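Local structure of colicin-B (Escherichia coli, 1RH1) at residues 158-161 against 162-165; 296-299 against 300-304; 307-310 against 311-315; 343-346 against 347-351. The protein kills Escherichia coli and close relatives by forming a channel that depolarises the cytoplasmic membrane and dissipates cellular energy. All coordinates share one frame; numbering follows the deposited sequence.

Interaction 1 of 4, residues 158-161 against 162-165; sequences LPAA and GNNV
Leu158 opens the turn by bringing its CD2 methyl to within 3.9 Å of Val165 CG2, an apolar touch at the base of a loop that folds back on itself. Pro159 follows with a broader contact. Its ring meets the valine at roughly a right angle, CD lying 3.7 Å from Val165 CB, while on the same ring CB rests 3.9 Å from Asn163 CB. With Val165 CG1 between the backbone N and the carbonyl carbon (chi1 60°), the other methyl, CG2, is the one turned to Pro159 CD and Leu158 CD2. The two arms run nearly antiparallel, 158° apart, and the returning arm enters strand 163-167, which pairs antiparallel with strand 189-201; Gly162, Asn163 and Val165 all make backbone bonds to that neighbour. Ala160 supplies the closing bond through its carbonyl: Asn163 ND2 donates to Ala160 O at 2.9 Å with an N-H...O angle of 158°. The acceptor lies close to the amide plane of the asparagine, although the donor is tilted well off the carbonyl plane. Ala161 then passes the chain to Gly162, whose positive phi lets the backbone reverse, and the methyl of Ala161 packs on Asp196 of strand 189-201.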
loop_
_atom_site.group_PDB
_atom_site.type_symbol
_atom_site.label_atom_id
_atom_site.label_comp_id
_atom_site.label_asym_id
_atom_site.label_seq_id
_atom_site.Cartn_x
_atom_site.Cartn_y
_atom_site.Cartn_z
ATOM N N LEU A 158 16.295 -16.768 -14.105
ATOM C CA LEU A 158 15.731 -15.444 -14.363
ATOM C C LEU A 158 14.621 -15.494 -15.400
ATOM O O LEU A 158 14.692 -16.326 -16.308
ATOM C CB LEU A 158 16.771 -14.499 -14.899
ATOM C CG LEU A 158 17.805 -14.025 -13.940
ATOM C CD1 LEU A 158 18.803 -13.215 -14.723
ATOM C CD2 LEU A 158 17.154 -13.248 -12.805
ATOM N N PRO A 159 13.587 -14.657 -15.370
ATOM C CA PRO A 159 12.602 -14.582 -16.440
ATOM C C PRO A 159 13.191 -14.073 -17.769
ATOM O O PRO A 159 14.314 -13.569 -17.852
ATOM C CB PRO A 159 11.550 -13.670 -15.888
ATOM C CG PRO A 159 11.904 -13.412 -14.446
ATOM C CD PRO A 159 13.403 -13.570 -14.428
ATOM N N ALA A 160 12.422 -14.232 -18.849
ATOM C CA ALA A 160 12.752 -13.643 -20.148
ATOM C C ALA A 160 12.581 -12.144 -20.020
ATOM O O ALA A 160 11.604 -11.722 -19.390
ATOM C CB ALA A 160 11.796 -14.077 -21.256
ATOM N N ALA A 161 13.473 -11.344 -20.636
ATOM C CA ALA A 161 13.379 -9.892 -20.516
ATOM C C ALA A 161 11.992 -9.326 -20.758
ATOM O O ALA A 161 11.154 -9.902 -21.442
ATOM C CB ALA A 161 14.314 -9.220 -21.472
ATOM N N GLY A 162 11.702 -8.228 -20.086
ATOM C CA GLY A 162 10.369 -7.669 -20.148
ATOM C C GLY A 162 9.443 -8.365 -19.167
ATOM O O GLY A 162 8.253 -8.507 -19.427
ATOM N N ASN A 163 9.991 -8.847 -18.054
ATOM C CA ASN A 163 9.227 -9.416 -16.967
ATOM C C ASN A 163 9.949 -9.093 -15.679
ATOM O O ASN A 163 11.165 -8.877 -15.644
ATOM C CB ASN A 163 9.110 -10.922 -17.067
ATOM C CG ASN A 163 8.177 -11.390 -18.170
ATOM O OD1 ASN A 163 6.975 -11.584 -17.976
ATOM N ND2 ASN A 163 8.739 -11.557 -19.370
ATOM N N ASN A 164 9.156 -9.040 -14.610
ATOM C CA ASN A 164 9.694 -8.732 -13.303
ATOM C C ASN A 164 10.157 -9.973 -12.574
ATOM O O ASN A 164 9.475 -10.998 -12.564
ATOM C CB ASN A 164 8.648 -8.028 -12.468
ATOM C CG ASN A 164 8.200 -6.660 -12.985
ATOM O OD1 ASN A 164 7.108 -6.205 -12.657
ATOM N ND2 ASN A 164 8.949 -5.922 -13.794
ATOM N N VAL A 165 11.358 -9.894 -12.014
ATOM C CA VAL A 165 11.892 -10.969 -11.209
ATOM C C VAL A 165 11.723 -10.644 -9.722
ATOM O O VAL A 165 11.942 -9.521 -9.278
ATOM C CB VAL A 165 13.371 -11.170 -11.621
ATOM C CG1 VAL A 165 14.215 -9.936 -11.405
ATOM C CG2 VAL A 165 13.947 -12.295 -10.786
#

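Interaction 2 of 4, residues 296-299 against 300-304; sequences QRQE and AENNA
Gln298 and Asn302, four residues apart, meet at their amide ends along one side of helix 291-340, the long helix that carries the chain from the N-terminal part of colicin B toward its pore-forming domain. From CB the glutamine chain sets off anti to its backbone N (chi1 -163°), then bends at chi2, which swings the amide forward along the helix. CG passes 4.1 Å from Asn302 OD1, and CD comes only slightly nearer. At the tip the two amide atoms part company. NE2 sits 3.1 Å from Glu301 CB and gives a weak hydrogen bond to Asn302 OD1, 3.2 Å long and bent to 130°, the two amide planes being 28° apart. OE1 instead accepts from the backbone N of Gly178. The other end of the asparagine amide is used as well: Asn302 ND2 reaches Glu299 OE1 in another weak bond, with carboxylate and amide nearly perpendicular. Beneath this polar surface run the i to i+4 backbone bonds, among them Asn302 N to Gln298 O at 2.9 Å. Another face carries Arg297 and Ala300, which touch Trp22 of the TonB box. Arg297 NH1 forms a salt bridge with Asp173 OD2 and NH2 hydrogen-bonds Thr260 O, while Glu301 OE2 takes the N-H of Tyr259; Arg297 NE stands 4.4 Å from Glu301 OE1, which lies well off the guanidinium plane and receives no N-H from it.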
loop_
_atom_site.group_PDB
_atom_site.type_symbol
_atom_site.label_atom_id
_atom_site.label_comp_id
_atom_site.label_asym_id
_atom_site.label_seq_id
_atom_site.Cartn_x
_atom_site.Cartn_y
_atom_site.Cartn_z
ATOM N N GLN A 296 9.333 20.086 -2.936
ATOM C CA GLN A 296 8.208 19.583 -3.714
ATOM C C GLN A 296 7.899 18.145 -3.375
ATOM O O GLN A 296 6.738 17.787 -3.156
ATOM C CB GLN A 296 8.454 19.563 -5.205
ATOM C CG GLN A 296 8.157 20.768 -6.067
ATOM C CD GLN A 296 7.974 20.303 -7.510
ATOM O OE1 GLN A 296 8.784 20.580 -8.399
ATOM N NE2 GLN A 296 6.896 19.552 -7.765
ATOM N N ARG A 297 8.994 17.354 -3.364
ATOM C CA ARG A 297 8.930 15.928 -3.088
ATOM C C ARG A 297 8.688 15.649 -1.620
ATOM O O ARG A 297 8.033 14.655 -1.309
ATOM C CB ARG A 297 10.218 15.205 -3.500
ATOM C CG ARG A 297 10.047 13.687 -3.409
ATOM C CD ARG A 297 11.218 12.949 -4.003
ATOM N NE ARG A 297 11.015 11.506 -3.974
ATOM C CZ ARG A 297 11.960 10.664 -4.402
ATOM N NH1 ARG A 297 13.138 11.083 -4.876
ATOM N NH2 ARG A 297 11.706 9.369 -4.364
ATOM N N GLN A 298 9.169 16.500 -0.708
ATOM C CA GLN A 298 8.908 16.259 0.692
ATOM C C GLN A 298 7.451 16.465 1.056
ATOM O O GLN A 298 6.973 15.779 1.953
ATOM C CB GLN A 298 9.745 17.154 1.568
ATOM C CG GLN A 298 9.777 16.608 2.982
ATOM C CD GLN A 298 10.175 15.137 3.053
ATOM O OE1 GLN A 298 11.354 14.767 3.050
ATOM N NE2 GLN A 298 9.165 14.272 3.108
ATOM N N GLU A 299 6.712 17.358 0.373
ATOM C CA GLU A 299 5.295 17.510 0.664
ATOM C C GLU A 299 4.519 16.407 -0.011
ATOM O O GLU A 299 3.530 15.931 0.541
ATOM C CB GLU A 299 4.776 18.868 0.195
ATOM C CG GLU A 299 5.497 20.047 0.879
ATOM C CD GLU A 299 5.833 19.929 2.389
ATOM O OE1 GLU A 299 4.940 19.620 3.205
ATOM O OE2 GLU A 299 7.006 20.154 2.739
ATOM N N ALA A 300 5.008 15.955 -1.176
ATOM C CA ALA A 300 4.421 14.824 -1.879
ATOM C C ALA A 300 4.496 13.573 -0.998
ATOM O O ALA A 300 3.569 12.759 -0.950
ATOM C CB ALA A 300 5.186 14.581 -3.172
ATOM N N GLU A 301 5.623 13.511 -0.268
ATOM C CA GLU A 301 5.914 12.484 0.701
ATOM C C GLU A 301 5.015 12.533 1.908
ATOM O O GLU A 301 4.322 11.558 2.212
ATOM C CB GLU A 301 7.318 12.596 1.212
ATOM C CG GLU A 301 8.329 11.937 0.321
ATOM C CD GLU A 301 8.287 10.421 0.287
ATOM O OE1 GLU A 301 9.171 9.855 -0.357
ATOM O OE2 GLU A 301 7.409 9.804 0.900
ATOM N N ASN A 302 5.062 13.712 2.558
ATOM C CA ASN A 302 4.289 14.030 3.734
ATOM C C ASN A 302 2.834 13.793 3.458
ATOM O O ASN A 302 2.165 13.190 4.289
ATOM C CB ASN A 302 4.474 15.463 4.117
ATOM C CG ASN A 302 5.813 15.770 4.779
ATOM O OD1 ASN A 302 6.671 14.901 4.973
ATOM N ND2 ASN A 302 6.024 17.043 5.135
ATOM N N ASN A 303 2.335 14.185 2.287
ATOM C CA ASN A 303 0.952 13.929 1.943
ATOM C C ASN A 303 0.638 12.476 1.673
ATOM O O ASN A 303 -0.411 12.038 2.126
ATOM C CB ASN A 303 0.546 14.715 0.718
ATOM C CG ASN A 303 0.326 16.205 0.940
ATOM O OD1 ASN A 303 0.060 16.879 -0.049
ATOM N ND2 ASN A 303 0.404 16.787 2.151
ATOM N N ALA A 304 1.485 11.711 0.958
ATOM C CA ALA A 304 1.265 10.288 0.687
ATOM C C ALA A 304 1.278 9.439 1.956
ATOM O O ALA A 304 0.561 8.439 2.066
ATOM C CB ALA A 304 2.338 9.767 -0.209
#

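Interaction 3 of 4, residues 307-310 against 311-315; sequences DFRV and KKEQE
Lys311 turns back on Asp307 through the backbone, its N donating to Asp307 O at 3.0 Å while its CB packs against the same oxygen. Lys312 repeats the pattern one residue on. Its N bonds to Phe308 O at 2.9 Å, and its CB lies 3.3 Å from that oxygen. The lysine chain bends at chi2 and chi3, and its NZ comes over one face of the Arg309 guanidinium, 4.4 Å from Arg309 NH2. Both cations gather at Glu116, whose OE2 forms a salt bridge with Lys312 NZ and whose OE1 makes a long, weak ion pair with Arg309 NH2; the shared carboxylate probably offsets their mutual charge. Glu313 offers a looser partner to the same arginine. Its OE1 is 4.3 Å from Arg309 NH1, too far for a salt bridge, and the two planes are 68° apart; any attraction is one of charge alone. Glu313 N makes a weak bond to Arg309 O. The backbone of Gln314 closes the series, its N giving a hydrogen bond to Val310 O at 3.1 Å. The i to i+4 backbone bonds and the charged neighbours at i+3 and i+4 are those of a regular alpha-helix at the surface, here the long helix 291-340, which runs from the N-terminal part to the pore-forming domain of this channel-forming colicin.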
loop_
_atom_site.group_PDB
_atom_site.type_symbol
_atom_site.label_atom_id
_atom_site.label_comp_id
_atom_site.label_asym_id
_atom_site.label_seq_id
_atom_site.Cartn_x
_atom_site.Cartn_y
_atom_site.Cartn_z
ATOM N N ASP A 307 -2.102 10.244 4.253
ATOM C CA ASP A 307 -3.287 9.712 3.632
ATOM C C ASP A 307 -3.311 8.207 3.768
ATOM O O ASP A 307 -4.389 7.633 3.910
ATOM C CB ASP A 307 -3.315 10.123 2.171
ATOM C CG ASP A 307 -3.436 11.630 1.918
ATOM O OD1 ASP A 307 -3.859 12.388 2.807
ATOM O OD2 ASP A 307 -3.098 12.051 0.805
ATOM N N PHE A 308 -2.123 7.575 3.763
ATOM C CA PHE A 308 -1.993 6.138 3.956
ATOM C C PHE A 308 -2.389 5.799 5.380
ATOM O O PHE A 308 -3.079 4.816 5.634
ATOM C CB PHE A 308 -0.559 5.728 3.708
ATOM C CG PHE A 308 -0.220 4.308 4.132
ATOM C CD1 PHE A 308 -0.654 3.226 3.371
ATOM C CD2 PHE A 308 0.534 4.099 5.276
ATOM C CE1 PHE A 308 -0.333 1.928 3.751
ATOM C CE2 PHE A 308 0.849 2.796 5.652
ATOM C CZ PHE A 308 0.420 1.710 4.894
ATOM N N ARG A 309 -1.893 6.649 6.283
ATOM C CA ARG A 309 -2.157 6.602 7.705
ATOM C C ARG A 309 -3.640 6.723 7.993
ATOM O O ARG A 309 -4.178 6.045 8.865
ATOM C CB ARG A 309 -1.379 7.743 8.354
ATOM C CG ARG A 309 -1.613 8.086 9.821
ATOM C CD ARG A 309 -1.521 6.885 10.763
ATOM N NE ARG A 309 -0.233 6.207 10.770
ATOM C CZ ARG A 309 0.343 5.816 11.919
ATOM N NH1 ARG A 309 -0.223 6.033 13.111
ATOM N NH2 ARG A 309 1.490 5.143 11.883
ATOM N N VAL A 310 -4.317 7.591 7.256
ATOM C CA VAL A 310 -5.722 7.775 7.490
ATOM C C VAL A 310 -6.482 6.583 6.948
ATOM O O VAL A 310 -7.312 6.043 7.667
ATOM C CB VAL A 310 -6.097 9.118 6.845
ATOM C CG1 VAL A 310 -7.583 9.282 6.597
ATOM C CG2 VAL A 310 -5.675 10.190 7.841
ATOM N N LYS A 311 -6.181 6.088 5.747
ATOM C CA LYS A 311 -6.894 4.971 5.153
ATOM C C LYS A 311 -6.722 3.742 6.008
ATOM O O LYS A 311 -7.680 3.008 6.206
ATOM C CB LYS A 311 -6.348 4.734 3.743
ATOM C CG LYS A 311 -6.916 3.563 2.934
ATOM C CD LYS A 311 -6.312 3.452 1.521
ATOM C CE LYS A 311 -4.789 3.206 1.553
ATOM N NZ LYS A 311 -4.142 3.422 0.264
ATOM N N LYS A 312 -5.531 3.577 6.581
ATOM C CA LYS A 312 -5.205 2.412 7.376
ATOM C C LYS A 312 -6.090 2.280 8.600
ATOM O O LYS A 312 -6.727 1.235 8.756
ATOM C CB LYS A 312 -3.766 2.469 7.832
ATOM C CG LYS A 312 -3.057 1.119 7.849
ATOM C CD LYS A 312 -2.465 0.784 9.203
ATOM C CE LYS A 312 -1.649 1.948 9.747
ATOM N NZ LYS A 312 -1.100 1.662 11.059
ATOM N N GLU A 313 -6.180 3.322 9.446
ATOM C CA GLU A 313 -7.019 3.275 10.636
ATOM C C GLU A 313 -8.501 3.152 10.268
ATOM O O GLU A 313 -9.249 2.396 10.893
ATOM C CB GLU A 313 -6.835 4.515 11.444
ATOM C CG GLU A 313 -5.406 4.772 11.812
ATOM C CD GLU A 313 -5.163 6.239 12.164
ATOM O OE1 GLU A 313 -4.520 6.488 13.184
ATOM O OE2 GLU A 313 -5.596 7.136 11.430
ATOM N N GLN A 314 -8.931 3.866 9.227
ATOM C CA GLN A 314 -10.291 3.816 8.753
ATOM C C GLN A 314 -10.701 2.383 8.484
ATOM O O GLN A 314 -11.713 1.925 9.016
ATOM C CB GLN A 314 -10.382 4.631 7.490
ATOM C CG GLN A 314 -11.615 4.479 6.596
ATOM C CD GLN A 314 -11.307 4.804 5.132
ATOM O OE1 GLN A 314 -11.142 3.902 4.303
ATOM N NE2 GLN A 314 -11.200 6.092 4.774
ATOM N N GLU A 315 -9.882 1.642 7.742
ATOM C CA GLU A 315 -10.252 0.290 7.366
ATOM C C GLU A 315 -10.073 -0.719 8.473
ATOM O O GLU A 315 -10.796 -1.713 8.554
ATOM C CB GLU A 315 -9.437 -0.152 6.194
ATOM C CG GLU A 315 -9.615 0.803 5.034
ATOM C CD GLU A 315 -8.683 0.572 3.851
ATOM O OE1 GLU A 315 -7.568 0.070 4.041
ATOM O OE2 GLU A 315 -9.083 0.918 2.733
#

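Interaction 4 of 4, residues 343-346 against 347-351; sequences KYKA and LSREI
Lys345 and Arg349 lie side by side one helical turn apart, their side chains heading in the same direction. Between the two side chains the nearest approach is that of Arg349 NH2, 3.4 Å from Lys345 CB and 3.5 Å from Lys345 CD, so that the aliphatic lysine stem runs beside the guanidinium. That flat group is folded back by bends at chi2 and chi3 until the carbonyl carbon of Lys345 stands over one of its faces. A second pair lies on the buried side, where Ser348 OG approaches Tyr344 CE2 obliquely at 3.9 Å. Helix 342-357, which holds both pairs, belongs to the helical bundle of the pore-forming domain. Its backbone ladder here is uneven: Leu347 N has two weak acceptors, Lys343 O and Tyr344 O, whereas Ser348 N reaches Tyr344 O at 3.3 Å and Glu350 N reaches Ala346 O at 3.2 Å. Further out, each cation finds a carboxylate of its own. Lys345 NZ forms a salt bridge with Asp342, and Arg349 NH2 forms one with Asp334 of helix 291-340, which probably steadies two like charges whose nearest ends, Lys345 NZ and Arg349 NH2, are 5.8 Å apart. Tyr344, its CG anti to the backbone N (chi1 -179°), directs its ring into the bundle, where OH hydrogen-bonds Gly486 O of helix 479-495, and Leu347 packs on Phe501 and Leu505 of helix 500-510.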
loop_
_atom_site.group_PDB
_atom_site.type_symbol
_atom_site.label_atom_id
_atom_site.label_comp_id
_atom_site.label_asym_id
_atom_site.label_seq_id
_atom_site.Cartn_x
_atom_site.Cartn_y
_atom_site.Cartn_z
ATOM N N LYS A 343 -33.895 -22.554 12.551
ATOM C CA LYS A 343 -34.112 -21.839 11.301
ATOM C C LYS A 343 -33.871 -20.334 11.557
ATOM O O LYS A 343 -33.436 -19.570 10.678
ATOM C CB LYS A 343 -35.534 -22.133 10.852
ATOM C CG LYS A 343 -35.628 -22.473 9.366
ATOM C CD LYS A 343 -36.760 -23.451 9.006
ATOM C CE LYS A 343 -38.196 -22.919 9.165
ATOM N NZ LYS A 343 -38.622 -22.658 10.538
ATOM N N TYR A 344 -34.121 -19.931 12.820
ATOM C CA TYR A 344 -33.802 -18.603 13.294
ATOM C C TYR A 344 -32.288 -18.554 13.409
ATOM O O TYR A 344 -31.734 -17.633 12.825
ATOM C CB TYR A 344 -34.415 -18.314 14.659
ATOM C CG TYR A 344 -34.065 -16.901 15.102
ATOM C CD1 TYR A 344 -34.776 -15.828 14.573
ATOM C CD2 TYR A 344 -32.997 -16.671 15.978
ATOM C CE1 TYR A 344 -34.420 -14.520 14.907
ATOM C CE2 TYR A 344 -32.634 -15.367 16.307
ATOM C CZ TYR A 344 -33.352 -14.305 15.765
ATOM O OH TYR A 344 -32.999 -13.014 16.072
ATOM N N LYS A 345 -31.581 -19.462 14.099
ATOM C CA LYS A 345 -30.114 -19.455 14.172
ATOM C C LYS A 345 -29.355 -19.279 12.845
ATOM O O LYS A 345 -28.345 -18.572 12.752
ATOM C CB LYS A 345 -29.583 -20.754 14.779
ATOM C CG LYS A 345 -29.804 -20.978 16.248
ATOM C CD LYS A 345 -28.843 -22.063 16.693
ATOM C CE LYS A 345 -28.899 -22.229 18.215
ATOM N NZ LYS A 345 -30.182 -22.752 18.658
ATOM N N ALA A 346 -29.877 -19.948 11.806
ATOM C CA ALA A 346 -29.312 -19.956 10.462
ATOM C C ALA A 346 -29.360 -18.628 9.745
ATOM O O ALA A 346 -28.447 -18.285 8.985
ATOM C CB ALA A 346 -30.047 -20.952 9.608
ATOM N N LEU A 347 -30.486 -17.923 9.984
ATOM C CA LEU A 347 -30.667 -16.555 9.511
ATOM C C LEU A 347 -29.616 -15.687 10.196
ATOM O O LEU A 347 -28.861 -15.050 9.483
ATOM C CB LEU A 347 -32.064 -16.060 9.851
ATOM C CG LEU A 347 -32.410 -14.612 9.569
ATOM C CD1 LEU A 347 -32.518 -14.325 8.091
ATOM C CD2 LEU A 347 -33.739 -14.342 10.196
ATOM N N SER A 348 -29.467 -15.647 11.523
ATOM C CA SER A 348 -28.397 -14.897 12.155
ATOM C C SER A 348 -27.033 -15.197 11.568
ATOM O O SER A 348 -26.307 -14.226 11.365
ATOM C CB SER A 348 -28.349 -15.182 13.633
ATOM O OG SER A 348 -29.500 -14.576 14.197
ATOM N N ARG A 349 -26.688 -16.458 11.198
ATOM C CA ARG A 349 -25.407 -16.748 10.541
ATOM C C ARG A 349 -25.336 -15.858 9.308
ATOM O O ARG A 349 -24.389 -15.089 9.199
ATOM C CB ARG A 349 -25.240 -18.182 10.004
ATOM C CG ARG A 349 -25.503 -19.412 10.865
ATOM C CD ARG A 349 -24.619 -19.586 12.093
ATOM N NE ARG A 349 -25.376 -19.424 13.341
ATOM C CZ ARG A 349 -25.604 -20.398 14.248
ATOM N NH1 ARG A 349 -25.150 -21.649 14.095
ATOM N NH2 ARG A 349 -26.292 -20.100 15.352
ATOM N N GLU A 350 -26.384 -15.900 8.460
ATOM C CA GLU A 350 -26.515 -15.042 7.280
ATOM C C GLU A 350 -26.411 -13.542 7.556
ATOM O O GLU A 350 -25.647 -12.875 6.860
ATOM C CB GLU A 350 -27.849 -15.259 6.580
ATOM C CG GLU A 350 -28.025 -16.526 5.780
ATOM C CD GLU A 350 -27.335 -16.480 4.427
ATOM O OE1 GLU A 350 -26.218 -16.996 4.300
ATOM O OE2 GLU A 350 -27.923 -15.923 3.496
ATOM N N ILE A 351 -27.110 -12.956 8.544
ATOM C CA ILE A 351 -26.997 -11.527 8.779
ATOM C C ILE A 351 -25.588 -11.224 9.240
ATOM O O ILE A 351 -24.953 -10.333 8.679
ATOM C CB ILE A 351 -28.018 -11.060 9.822
ATOM C CG1 ILE A 351 -29.415 -11.255 9.266
ATOM C CG2 ILE A 351 -27.821 -9.599 10.130
ATOM C CD1 ILE A 351 -30.574 -10.579 10.027
#

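Overall arrangement
The four contacts follow one another along the chain, and their chemistry tracks their surroundings. Interaction 1 is the one turn among helical contacts, mixing apolar closure with a single side-chain bond at the edge of a sheet. Interactions 2 and 3 ride the same helix, 291-340, with centres about 17 Å apart, yet differ: interaction 2 is partly buried against the TonB-box region, with many outside polar partners, while interaction 3 lies on the surface, where its side chains are mostly charged and the salt bridge is to Glu116 outside the segments. Interaction 4, on the following helix, is again partly buried, combining an inward aromatic and aliphatic side with two cations, each paired to its own carboxylate.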